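PDB 3C8U: fructokinase, which probably transfers the gamma-phosphate of ATP to fructose, acting as a sugar kinase. Local coordinates for residues Ser28-Ser33 with Ala189-Ile194; Glu54-Asp59 with Ala127-Asn132; Val101-Phe106 with Ala118-Glu123. All coordinates share one frame; numbering follows the deposited sequence. Where two conformers were deposited one is given.

From the N terminus, strand 23-28 runs into the loop that opens contact 1, and the chain returns to close it only at helix 186-195, so contact 1 spans most of the fold. Within that span, contact 2 closes a shorter loop by setting strand 53-57 beside strand 126-131 in the parallel sheet. Contact 3, a hairpin between strands 101-107 and 112-120, lies inside contact 2 in turn; none of the three cross. Contacts 1 and 2 meet where Gly29 N probably hydrogen-bonds to Gly131 O. Contacts 2 and 3 meet through Val56 and Val120, whereas contacts 1 and 3 stay about 12 Å apart at their nearest atoms.

Contact 1 (Ser28-Ser33 with Ala189-Ile194); sequences SGAPGS and ANARAI
Ile194 CD1 meets Pro31 CD at 3.8 Å, and around this pair a turn of helix 186-195 packs on a loop whose sequence and strand-loop-helix setting are consistent with a P-loop (Walker A motif), the phosphate-binding element of many kinases. The isoleucine end reaches toward the CD corner of the proline ring. In Ile194, CG1 stands beside the backbone N and opposite the carbonyl carbon (chi1 -77°), and from there CD1 extends to the loop, where it also lies 4.1 Å from Ala30 CB and 3.9 Å from Gly29 O. One turn earlier Ala191 offers its methyl to the loop, with CB 4.2 Å from Ala30 CB. Asn190 comes in across the proline ring at about a right angle, its CB 4.2 Å from Pro31 CG. No hydrogen bond links the two segments; across them the contact is one of apolar fit.

Farther out, Leu161 of helix 158-171 touches both Ala30 and Ala191, while Tyr133 touches Asn190 and Ile194. The loop is also braced from within. Ala30 to Ser33 form a type II beta turn, with Gly32 at the positive phi (89°) that favours glycine. Ala30 O closes this turn by accepting from Ser33 N at 2.9 Å and takes a second bond on a lone pair in its carbonyl plane, from Ser33 OG at 2.8 Å.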
ATOM      1  N   SER A  28      -4.634  -3.335   0.731  1.00 19.92           N
ATOM      2  CA  SER A  28      -3.960  -3.166   2.015  1.00 20.14           C
ATOM      3  C   SER A  28      -3.357  -4.482   2.459  1.00 20.50           C
ATOM      4  O   SER A  28      -4.020  -5.525   2.508  1.00 18.87           O
ATOM      5  CB  SER A  28      -4.909  -2.648   3.093  1.00 21.71           C
ATOM      6  OG  SER A  28      -4.223  -1.956   4.128  1.00 22.49           O
ATOM      7  N   GLY A  29      -2.062  -4.405   2.731  1.00 23.02           N
ATOM      8  CA  GLY A  29      -1.310  -5.515   3.300  1.00 24.42           C
ATOM      9  C   GLY A  29      -0.571  -5.157   4.571  1.00 26.87           C
ATOM     10  O   GLY A  29      -0.927  -4.238   5.309  1.00 30.44           O
ATOM     11  N   ALA A  30       0.433  -5.963   4.840  1.00 26.99           N
ATOM     12  CA  ALA A  30       1.381  -5.745   5.916  1.00 23.95           C
ATOM     13  C   ALA A  30       2.789  -5.917   5.341  1.00 25.14           C
ATOM     14  O   ALA A  30       2.948  -6.459   4.239  1.00 24.35           O
ATOM     15  CB  ALA A  30       1.121  -6.717   7.086  1.00 22.17           C
ATOM     16  N   PRO A  31       3.809  -5.411   6.056  1.00 25.61           N
ATOM     17  CA  PRO A  31       5.179  -5.683   5.661  1.00 26.31           C
ATOM     18  C   PRO A  31       5.400  -7.177   5.486  1.00 25.52           C
ATOM     19  O   PRO A  31       5.057  -7.990   6.351  1.00 23.32           O
ATOM     20  CB  PRO A  31       6.008  -5.128   6.833  1.00 25.39           C
ATOM     21  CG  PRO A  31       5.111  -4.123   7.495  1.00 26.91           C
ATOM     22  CD  PRO A  31       3.731  -4.714   7.351  1.00 26.40           C
ATOM     23  N   GLY A  32       5.959  -7.491   4.328  1.00 26.28           N
ATOM     24  CA  GLY A  32       6.260  -8.859   3.932  1.00 28.15           C
ATOM     25  C   GLY A  32       5.127  -9.548   3.217  1.00 28.25           C
ATOM     26  O   GLY A  32       5.211 -10.728   2.910  1.00 29.72           O
ATOM     27  N   SER A  33       4.045  -8.823   2.972  1.00 26.11           N
ATOM     28  CA  SER A  33       2.834  -9.466   2.409  1.00 25.53           C
ATOM     29  C   SER A  33       2.962  -9.738   0.906  1.00 24.70           C
ATOM     30  O   SER A  33       2.180 -10.490   0.325  1.00 27.28           O
ATOM     31  CB  SER A  33       1.577  -8.650   2.675  1.00 28.34           C
ATOM     32  OG  SER A  33       1.617  -7.407   1.995  1.00 24.73           O
ATOM     33  N   ALA A 189       6.439  -5.576  14.301  1.00 29.18           N
ATOM     34  CA  ALA A 189       5.669  -4.774  15.255  1.00 27.48           C
ATOM     35  C   ALA A 189       4.571  -4.049  14.479  1.00 24.92           C
ATOM     36  O   ALA A 189       3.428  -3.911  14.932  1.00 23.77           O
ATOM     37  CB  ALA A 189       6.568  -3.755  16.011  1.00 27.52           C
ATOM     38  N   ASN A 190       4.932  -3.621  13.282  1.00 23.11           N
ATOM     39  CA  ASN A 190       3.974  -2.895  12.402  1.00 24.93           C
ATOM     40  C   ASN A 190       2.887  -3.847  11.923  1.00 25.46           C
ATOM     41  O   ASN A 190       1.706  -3.528  11.884  1.00 24.26           O
ATOM     42  CB  ASN A 190       4.698  -2.253  11.210  1.00 20.13           C
ATOM     43  CG  ASN A 190       5.614  -1.096  11.636  1.00 24.17           C
ATOM     44  OD1 ASN A 190       5.450  -0.513  12.714  1.00 26.28           O
ATOM     45  ND2 ASN A 190       6.630  -0.833  10.832  1.00 22.97           N
ATOM     46  N   ALA A 191       3.334  -5.047  11.567  1.00 27.17           N
ATOM     47  CA  ALA A 191       2.417  -6.097  11.080  1.00 28.14           C
ATOM     48  C   ALA A 191       1.395  -6.365  12.162  1.00 28.87           C
ATOM     49  O   ALA A 191       0.221  -6.523  11.914  1.00 26.10           O
ATOM     50  CB  ALA A 191       3.162  -7.383  10.689  1.00 26.62           C
ATOM     51  N   ARG A 192       1.885  -6.326  13.389  1.00 30.73           N
ATOM     52  CA  ARG A 192       1.087  -6.622  14.566  1.00 30.59           C
ATOM     53  C   ARG A 192       0.084  -5.488  14.825  1.00 28.88           C
ATOM     54  O   ARG A 192      -1.102  -5.734  15.092  1.00 23.53           O
ATOM     55  CB  ARG A 192       2.010  -6.862  15.782  1.00 33.16           C
ATOM     56  CG  ARG A 192       1.462  -7.781  16.847  1.00 39.70           C
ATOM     57  CD  ARG A 192       2.580  -8.582  17.596  1.00 42.99           C
ATOM     58  NE  ARG A 192       3.791  -7.806  17.851  1.00 53.92           N
ATOM     59  CZ  ARG A 192       4.967  -8.041  17.265  1.00 60.25           C
ATOM     60  NH1 ARG A 192       5.094  -9.041  16.395  1.00 65.73           N
ATOM     61  NH2 ARG A 192       6.021  -7.279  17.549  1.00 59.22           N
ATOM     62  N   ALA A 193       0.565  -4.243  14.738  1.00 25.72           N
ATOM     63  CA  ALA A 193      -0.300  -3.042  14.927  1.00 24.30           C
ATOM     64  C   ALA A 193      -1.426  -3.031  13.894  1.00 24.70           C
ATOM     65  O   ALA A 193      -2.581  -2.646  14.159  1.00 24.88           O
ATOM     66  CB  ALA A 193       0.545  -1.718  14.803  1.00 24.48           C
ATOM     67  N   ILE A 194      -1.059  -3.483  12.703  1.00 24.26           N
ATOM     68  CA  ILE A 194      -2.010  -3.566  11.582  1.00 24.80           C
ATOM     69  C   ILE A 194      -3.100  -4.573  11.909  1.00 27.05           C
ATOM     70  O   ILE A 194      -4.278  -4.284  11.764  1.00 26.57           O
ATOM     71  CB  ILE A 194      -1.310  -3.946  10.251  1.00 24.44           C
ATOM     72  CG1 ILE A 194      -0.597  -2.715   9.692  1.00 24.54           C
ATOM     73  CG2 ILE A 194      -2.324  -4.503   9.219  1.00 24.05           C
ATOM     74  CD1 ILE A 194       0.560  -3.053   8.753  1.00 18.94           C
TER

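Contact 2 (Glu54-Asp59 with Ala127-Asn132); sequences EVVPMD and AIIEGN
Val56 and Ile129 lie side by side and point the same way, with Ile129 CD1 3.6 Å from Val56 CB. Ile129 CG1 sits beside its backbone N (chi1 -51°), and the further bend at chi2 (-52°) brings CD1 over to the valine. Ala127 CB adds to this apolar face, which Leu91 and Phe88 of helix 85-97 help cover. Beneath the side chains, strands 53-57 and 126-131 run parallel in the central sheet of a P-loop kinase-like fold, joined by a ladder of four backbone hydrogen bonds; one of them, Val56 N to Ile128 O, measures 2.7 Å. Beyond the strand, the selenium-bearing chain of Met58 crosses Gly131, its CG 3.5 Å from Gly131 CA, where any side chain on the glycine would clash.

On the opposite face of the sheet, Val55 CG1 presses on the carboxylate of Glu130, 3.5 Å from CD, and Pro57 CG lies 4.0 Å from Glu130 OE2. The two glutamate oxygens turn to helix 36-48, OE1 bonding to Ser39 OG and OE2 to Ser36 OG. Just past the end of the strand, Asn132 OD1 bonds to Lys35 NZ. A buried carboxylate with apolar neighbours thus has both oxygens engaged, tying the sheet to the helix that follows the probable P-loop.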
ATOM      1  N   GLU A  54      -3.741   1.357 -12.967  1.00 20.43           N
ATOM      2  CA  GLU A  54      -2.344   1.429 -12.536  0.50 21.78           C
ATOM      3  C   GLU A  54      -2.209   1.383 -11.023  1.00 18.03           C
ATOM      4  O   GLU A  54      -3.122   1.754 -10.299  1.00 20.17           O
ATOM      5  CB  GLU A  54      -1.697   2.687 -13.105  0.50 22.47           C
ATOM      6  CG  GLU A  54      -1.471   2.579 -14.599  0.50 31.79           C
ATOM      7  CD  GLU A  54      -0.976   3.851 -15.239  0.50 36.86           C
ATOM      8  OE1 GLU A  54       0.196   4.210 -15.024  0.50 46.28           O
ATOM      9  OE2 GLU A  54      -1.757   4.474 -15.985  0.50 42.76           O
ATOM     10  N   VAL A  55      -1.042   0.946 -10.587  1.00 17.82           N
ATOM     11  CA  VAL A  55      -0.746   0.795  -9.164  1.00 18.75           C
ATOM     12  C   VAL A  55      -0.020   2.037  -8.652  1.00 19.56           C
ATOM     13  O   VAL A  55       0.993   2.447  -9.203  1.00 19.09           O
ATOM     14  CB  VAL A  55       0.072  -0.488  -8.871  1.00 18.44           C
ATOM     15  CG1 VAL A  55       0.354  -0.584  -7.360  1.00 20.03           C
ATOM     16  CG2 VAL A  55      -0.680  -1.756  -9.387  1.00 18.13           C
ATOM     17  N   VAL A  56      -0.565   2.609  -7.584  1.00 19.83           N
ATOM     18  CA  VAL A  56      -0.004   3.803  -6.934  1.00 18.67           C
ATOM     19  C   VAL A  56       0.445   3.409  -5.512  1.00 19.28           C
ATOM     20  O   VAL A  56      -0.373   3.201  -4.613  1.00 18.74           O
ATOM     21  CB  VAL A  56      -1.021   4.960  -6.893  1.00 17.02           C
ATOM     22  CG1 VAL A  56      -0.442   6.182  -6.046  1.00 17.65           C
ATOM     23  CG2 VAL A  56      -1.452   5.375  -8.324  1.00 21.20           C
ATOM     24  N   PRO A  57       1.753   3.242  -5.299  1.00 20.24           N
ATOM     25  CA  PRO A  57       2.140   2.913  -3.923  1.00 20.91           C
ATOM     26  C   PRO A  57       2.151   4.089  -2.962  1.00 20.72           C
ATOM     27  O   PRO A  57       2.436   5.233  -3.349  1.00 19.61           O
ATOM     28  CB  PRO A  57       3.572   2.407  -4.090  1.00 21.09           C
ATOM     29  CG  PRO A  57       3.736   2.168  -5.509  1.00 21.63           C
ATOM     30  CD  PRO A  57       2.887   3.104  -6.213  1.00 18.41           C
HETATM   31  N   MSE A  58       1.876   3.778  -1.703  1.00 21.78           N
HETATM   32  CA  MSE A  58       1.938   4.775  -0.613  1.00 22.64           C
HETATM   33  C   MSE A  58       3.351   5.039  -0.094  1.00 22.94           C
HETATM   34  O   MSE A  58       3.571   6.001   0.585  1.00 20.92           O
HETATM   35  CB  MSE A  58       0.959   4.458   0.536  1.00 24.66           C
HETATM   36  CG  MSE A  58       1.328   3.459   1.544  1.00 29.24           C
HETATM   37 SE   MSE A  58       0.295   3.641   3.284  0.75 31.02          SE
HETATM   38  CE  MSE A  58       1.212   5.090   4.016  1.00 40.63           C
ATOM     39  N   ASP A  59       4.307   4.222  -0.500  1.00 21.24           N
ATOM     40  CA  ASP A  59       5.654   4.253   0.094  1.00 21.23           C
ATOM     41  C   ASP A  59       6.375   5.582  -0.121  1.00 21.03           C
ATOM     42  O   ASP A  59       7.273   5.967   0.642  1.00 21.93           O
ATOM     43  CB  ASP A  59       6.540   3.108  -0.452  1.00 22.07           C
ATOM     44  CG  ASP A  59       6.433   1.840   0.370  1.00 35.21           C
ATOM     45  OD1 ASP A  59       5.878   1.870   1.500  1.00 44.22           O
ATOM     46  OD2 ASP A  59       6.936   0.801  -0.108  1.00 49.96           O
ATOM     47  N   ALA A 127      -7.159   3.789 -10.130  1.00 17.30           N
ATOM     48  CA  ALA A 127      -5.909   3.752  -9.377  1.00 18.36           C
ATOM     49  C   ALA A 127      -6.061   2.735  -8.263  1.00 17.17           C
ATOM     50  O   ALA A 127      -6.982   2.805  -7.433  1.00 18.15           O
ATOM     51  CB  ALA A 127      -5.550   5.138  -8.799  1.00 17.60           C
ATOM     52  N   ILE A 128      -5.159   1.765  -8.300  1.00 15.84           N
ATOM     53  CA  ILE A 128      -5.053   0.764  -7.263  1.00 15.97           C
ATOM     54  C   ILE A 128      -3.977   1.291  -6.339  1.00 18.42           C
ATOM     55  O   ILE A 128      -2.803   1.325  -6.697  1.00 17.21           O
ATOM     56  CB  ILE A 128      -4.660  -0.616  -7.765  1.00 17.23           C
ATOM     57  CG1 ILE A 128      -5.698  -1.138  -8.760  1.00 24.22           C
ATOM     58  CG2 ILE A 128      -4.447  -1.584  -6.569  1.00 18.72           C
ATOM     59  CD1 ILE A 128      -5.235  -2.362  -9.429  1.00 21.25           C
ATOM     60  N   ILE A 129      -4.427   1.727  -5.170  1.00 19.09           N
ATOM     61  CA  ILE A 129      -3.558   2.345  -4.167  1.00 19.75           C
ATOM     62  C   ILE A 129      -3.153   1.204  -3.258  1.00 21.31           C
ATOM     63  O   ILE A 129      -4.003   0.492  -2.748  1.00 20.85           O
ATOM     64  CB  ILE A 129      -4.294   3.419  -3.332  1.00 19.28           C
ATOM     65  CG1 ILE A 129      -5.016   4.448  -4.209  1.00 24.96           C
ATOM     66  CG2 ILE A 129      -3.327   4.101  -2.301  1.00 16.25           C
ATOM     67  CD1 ILE A 129      -4.179   5.058  -5.243  1.00 24.96           C
ATOM     68  N   GLU A 130      -1.846   1.001  -3.113  1.00 20.18           N
ATOM     69  CA  GLU A 130      -1.329  -0.095  -2.326  1.00 18.93           C
ATOM     70  C   GLU A 130      -0.484   0.416  -1.178  1.00 17.14           C
ATOM     71  O   GLU A 130       0.329   1.310  -1.317  1.00 21.34           O
ATOM     72  CB  GLU A 130      -0.598  -1.150  -3.193  1.00 21.09           C
ATOM     73  CG  GLU A 130       0.768  -0.775  -3.639  1.00 23.30           C
ATOM     74  CD  GLU A 130       1.521  -1.893  -4.324  1.00 24.01           C
ATOM     75  OE1 GLU A 130       0.960  -2.988  -4.500  1.00 23.77           O
ATOM     76  OE2 GLU A 130       2.674  -1.643  -4.736  1.00 26.56           O
ATOM     77  N   GLY A 131      -0.746  -0.152  -0.012  1.00 19.72           N
ATOM     78  CA  GLY A 131       0.025   0.188   1.213  1.00 17.36           C
ATOM     79  C   GLY A 131      -0.305  -0.663   2.414  1.00 17.40           C
ATOM     80  O   GLY A 131      -1.175  -1.503   2.381  1.00 18.63           O
ATOM     81  N   ASN A 132       0.359  -0.381   3.518  1.00 17.17           N
ATOM     82  CA  ASN A 132       0.148  -1.141   4.740  1.00 19.13           C
ATOM     83  C   ASN A 132      -1.005  -0.621   5.597  1.00 17.90           C
ATOM     84  O   ASN A 132      -1.537  -1.349   6.416  1.00 20.99           O
ATOM     85  CB  ASN A 132       1.455  -1.184   5.542  1.00 19.51           C
ATOM     86  CG  ASN A 132       2.562  -1.898   4.790  1.00 21.19           C
ATOM     87  OD1 ASN A 132       2.314  -2.920   4.126  1.00 31.55           O
ATOM     88  ND2 ASN A 132       3.761  -1.382   4.876  1.00 26.30           N
TER

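Contact 3 (Val101-Phe106 with Ala118-Glu123); sequences VIYPLF and AEVGPE
Ala118 sets its methyl over one face of the Tyr103 ring, in a CH-pi contact with CB 3.7 Å from the ring centroid and displaced toward the rim. Leu105 CG reaches the same methyl at 3.8 Å. The backbones of these strands of a beta hairpin pair here too: Tyr103 N bonds to Ala118 O, and the return bond from Ala118 N to Tyr103 O is less straight, 142° at the hydrogen.

Glu119, on the other face of the hairpin, is extended with CG opposite its own backbone N (chi1 -170°), which lays the aliphatic part across Ile102, CG to CD1 3.5 Å. Next comes Val120, whose CG2 approaches Tyr103 CE1 obliquely at 3.7 Å. Its backbone completes a second hydrogen-bonded pair, with Val101 N bonding to Val120 O at 2.9 Å and Val120 N to Val101 O.

Tyr103 also touches Val56 and Pro57 of strand 53-57, and Leu91 of helix 85-97. Replacing it with an alanine would probably leave the Ala118 methyl without its aromatic cover and open a gap beside Val120. The chemistry is split between the two faces: apolar contacts around Tyr103 join the hairpin to the main sheet, while the exposed Ile102-Glu119 pair keeps a carboxylate on the outer face.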
ATOM      1  N   VAL A 101      -1.755  13.654 -12.192  1.00 22.27           N
ATOM      2  CA  VAL A 101      -1.216  13.805 -10.843  1.00 18.17           C
ATOM      3  C   VAL A 101       0.155  13.215 -10.702  1.00 16.42           C
ATOM      4  O   VAL A 101       0.369  12.025 -10.870  1.00 18.37           O
ATOM      5  CB  VAL A 101      -2.156  13.183  -9.731  1.00 19.20           C
ATOM      6  CG1 VAL A 101      -1.601  13.468  -8.301  1.00 22.67           C
ATOM      7  CG2 VAL A 101      -3.600  13.732  -9.818  1.00 20.36           C
ATOM      8  N   ILE A 102       1.075  14.086 -10.321  1.00 17.72           N
ATOM      9  CA  ILE A 102       2.455  13.740 -10.009  1.00 15.15           C
ATOM     10  C   ILE A 102       2.582  13.287  -8.559  1.00 18.05           C
ATOM     11  O   ILE A 102       1.979  13.881  -7.640  1.00 17.84           O
ATOM     12  CB  ILE A 102       3.426  14.927 -10.275  1.00 16.33           C
ATOM     13  CG1 ILE A 102       3.346  15.372 -11.751  1.00 23.46           C
ATOM     14  CG2 ILE A 102       4.875  14.557  -9.868  1.00 14.41           C
ATOM     15  CD1 ILE A 102       3.825  14.336 -12.720  1.00 19.91           C
ATOM     16  N   TYR A 103       3.385  12.236  -8.347  1.00 16.03           N
ATOM     17  CA  TYR A 103       3.613  11.713  -6.983  1.00 15.92           C
ATOM     18  C   TYR A 103       4.987  11.074  -6.793  1.00 17.61           C
ATOM     19  O   TYR A 103       5.673  10.784  -7.771  1.00 20.41           O
ATOM     20  CB  TYR A 103       2.457  10.764  -6.611  1.00 13.67           C
ATOM     21  CG  TYR A 103       2.469   9.429  -7.327  1.00 16.92           C
ATOM     22  CD1 TYR A 103       1.852   9.259  -8.539  1.00 18.42           C
ATOM     23  CD2 TYR A 103       3.080   8.325  -6.748  1.00 16.75           C
ATOM     24  CE1 TYR A 103       1.879   8.029  -9.199  1.00 17.63           C
ATOM     25  CE2 TYR A 103       3.123   7.113  -7.400  1.00 16.88           C
ATOM     26  CZ  TYR A 103       2.513   6.961  -8.609  1.00 19.35           C
ATOM     27  OH  TYR A 103       2.557   5.717  -9.213  1.00 21.99           O
ATOM     28  N   PRO A 104       5.417  10.882  -5.532  1.00 18.97           N
ATOM     29  CA  PRO A 104       6.746  10.350  -5.263  1.00 17.05           C
ATOM     30  C   PRO A 104       6.794   8.855  -5.239  1.00 20.99           C
ATOM     31  O   PRO A 104       5.781   8.200  -5.049  1.00 19.36           O
ATOM     32  CB  PRO A 104       7.074  10.886  -3.875  1.00 20.22           C
ATOM     33  CG  PRO A 104       5.729  11.200  -3.228  1.00 20.98           C
ATOM     34  CD  PRO A 104       4.734  11.362  -4.311  1.00 21.79           C
ATOM     35  N   LEU A 105       8.001   8.364  -5.482  1.00 20.26           N
ATOM     36  CA  LEU A 105       8.323   6.938  -5.454  1.00 20.85           C
ATOM     37  C   LEU A 105       9.426   6.720  -4.434  1.00 21.88           C
ATOM     38  O   LEU A 105      10.404   7.471  -4.393  1.00 22.55           O
ATOM     39  CB  LEU A 105       8.771   6.436  -6.845  1.00 19.78           C
ATOM     40  CG  LEU A 105       7.686   6.323  -7.936  1.00 25.17           C
ATOM     41  CD1 LEU A 105       8.247   5.810  -9.301  1.00 18.34           C
ATOM     42  CD2 LEU A 105       6.535   5.461  -7.425  1.00 24.81           C
ATOM     43  N   PHE A 106       9.277   5.675  -3.637  1.00 20.83           N
ATOM     44  CA  PHE A 106      10.295   5.309  -2.646  1.00 22.87           C
ATOM     45  C   PHE A 106      11.388   4.480  -3.285  1.00 24.66           C
ATOM     46  O   PHE A 106      11.110   3.502  -3.969  1.00 28.78           O
ATOM     47  CB  PHE A 106       9.670   4.550  -1.472  1.00 24.12           C
ATOM     48  CG  PHE A 106      10.556   4.455  -0.274  1.00 23.42           C
ATOM     49  CD1 PHE A 106      10.908   5.588   0.439  1.00 22.46           C
ATOM     50  CD2 PHE A 106      11.054   3.237   0.134  1.00 30.30           C
ATOM     51  CE1 PHE A 106      11.738   5.487   1.571  1.00 23.98           C
ATOM     52  CE2 PHE A 106      11.891   3.144   1.249  1.00 29.64           C
ATOM     53  CZ  PHE A 106      12.219   4.272   1.957  1.00 27.83           C
ATOM     54  N   ALA A 118       6.741   9.895 -10.477  1.00 20.49           N
ATOM     55  CA  ALA A 118       5.657   9.177 -11.178  1.00 20.69           C
ATOM     56  C   ALA A 118       4.459  10.064 -11.456  1.00 19.72           C
ATOM     57  O   ALA A 118       4.271  11.108 -10.837  1.00 18.68           O
ATOM     58  CB  ALA A 118       5.237   7.919 -10.378  1.00 20.81           C
ATOM     59  N   GLU A 119       3.649   9.640 -12.410  1.00 18.89           N
ATOM     60  CA  GLU A 119       2.429  10.368 -12.786  1.00 18.58           C
ATOM     61  C   GLU A 119       1.271   9.436 -13.109  1.00 23.11           C
ATOM     62  O   GLU A 119       1.447   8.509 -13.859  1.00 22.83           O
ATOM     63  CB  GLU A 119       2.707  11.204 -14.030  1.00 20.68           C
ATOM     64  CG  GLU A 119       1.610  12.185 -14.383  1.00 29.68           C
ATOM     65  CD  GLU A 119       1.837  12.857 -15.723  1.00 35.77           C
ATOM     66  OE1 GLU A 119       1.825  12.160 -16.744  1.00 44.19           O
ATOM     67  OE2 GLU A 119       2.009  14.083 -15.752  1.00 39.81           O
ATOM     68  N   VAL A 120       0.100   9.714 -12.541  1.00 19.66           N
ATOM     69  CA  VAL A 120      -1.145   9.112 -13.001  1.00 20.47           C
ATOM     70  C   VAL A 120      -1.727  10.090 -14.005  1.00 19.24           C
ATOM     71  O   VAL A 120      -1.982  11.247 -13.707  1.00 17.64           O
ATOM     72  CB  VAL A 120      -2.146   8.908 -11.870  1.00 22.54           C
ATOM     73  CG1 VAL A 120      -3.364   8.217 -12.380  1.00 22.21           C
ATOM     74  CG2 VAL A 120      -1.468   8.118 -10.732  1.00 18.50           C
ATOM     75  N   GLY A 121      -1.933   9.580 -15.210  1.00 21.48           N
ATOM     76  CA  GLY A 121      -2.453  10.359 -16.327  1.00 20.80           C
ATOM     77  C   GLY A 121      -3.931  10.196 -16.599  1.00 19.90           C
ATOM     78  O   GLY A 121      -4.588   9.295 -16.078  1.00 20.55           O
ATOM     79  N   PRO A 122      -4.461  11.041 -17.495  1.00 20.95           N
ATOM     80  CA  PRO A 122      -5.895  11.102 -17.768  1.00 20.03           C
ATOM     81  C   PRO A 122      -6.476   9.812 -18.352  1.00 21.94           C
ATOM     82  O   PRO A 122      -7.664   9.562 -18.228  1.00 23.86           O
ATOM     83  CB  PRO A 122      -6.052  12.297 -18.718  1.00 22.72           C
ATOM     84  CG  PRO A 122      -4.692  12.841 -18.961  1.00 25.44           C
ATOM     85  CD  PRO A 122      -3.660  11.992 -18.272  1.00 21.57           C
ATOM     86  N   GLU A 123      -5.616   8.994 -18.934  1.00 20.98           N
ATOM     87  CA  GLU A 123      -6.032   7.699 -19.525  1.00 22.00           C
ATOM     88  C   GLU A 123      -6.332   6.640 -18.453  1.00 20.85           C
ATOM     89  O   GLU A 123      -7.031   5.653 -18.685  1.00 21.02           O
ATOM     90  CB  GLU A 123      -4.974   7.168 -20.480  1.00 22.41           C
ATOM     91  CG  GLU A 123      -3.751   6.603 -19.807  1.00 28.64           C
ATOM     92  CD  GLU A 123      -2.708   7.626 -19.398  1.00 32.62           C
ATOM     93  OE1 GLU A 123      -2.915   8.876 -19.535  1.00 31.14           O
ATOM     94  OE2 GLU A 123      -1.648   7.154 -18.943  1.00 42.34           O
TER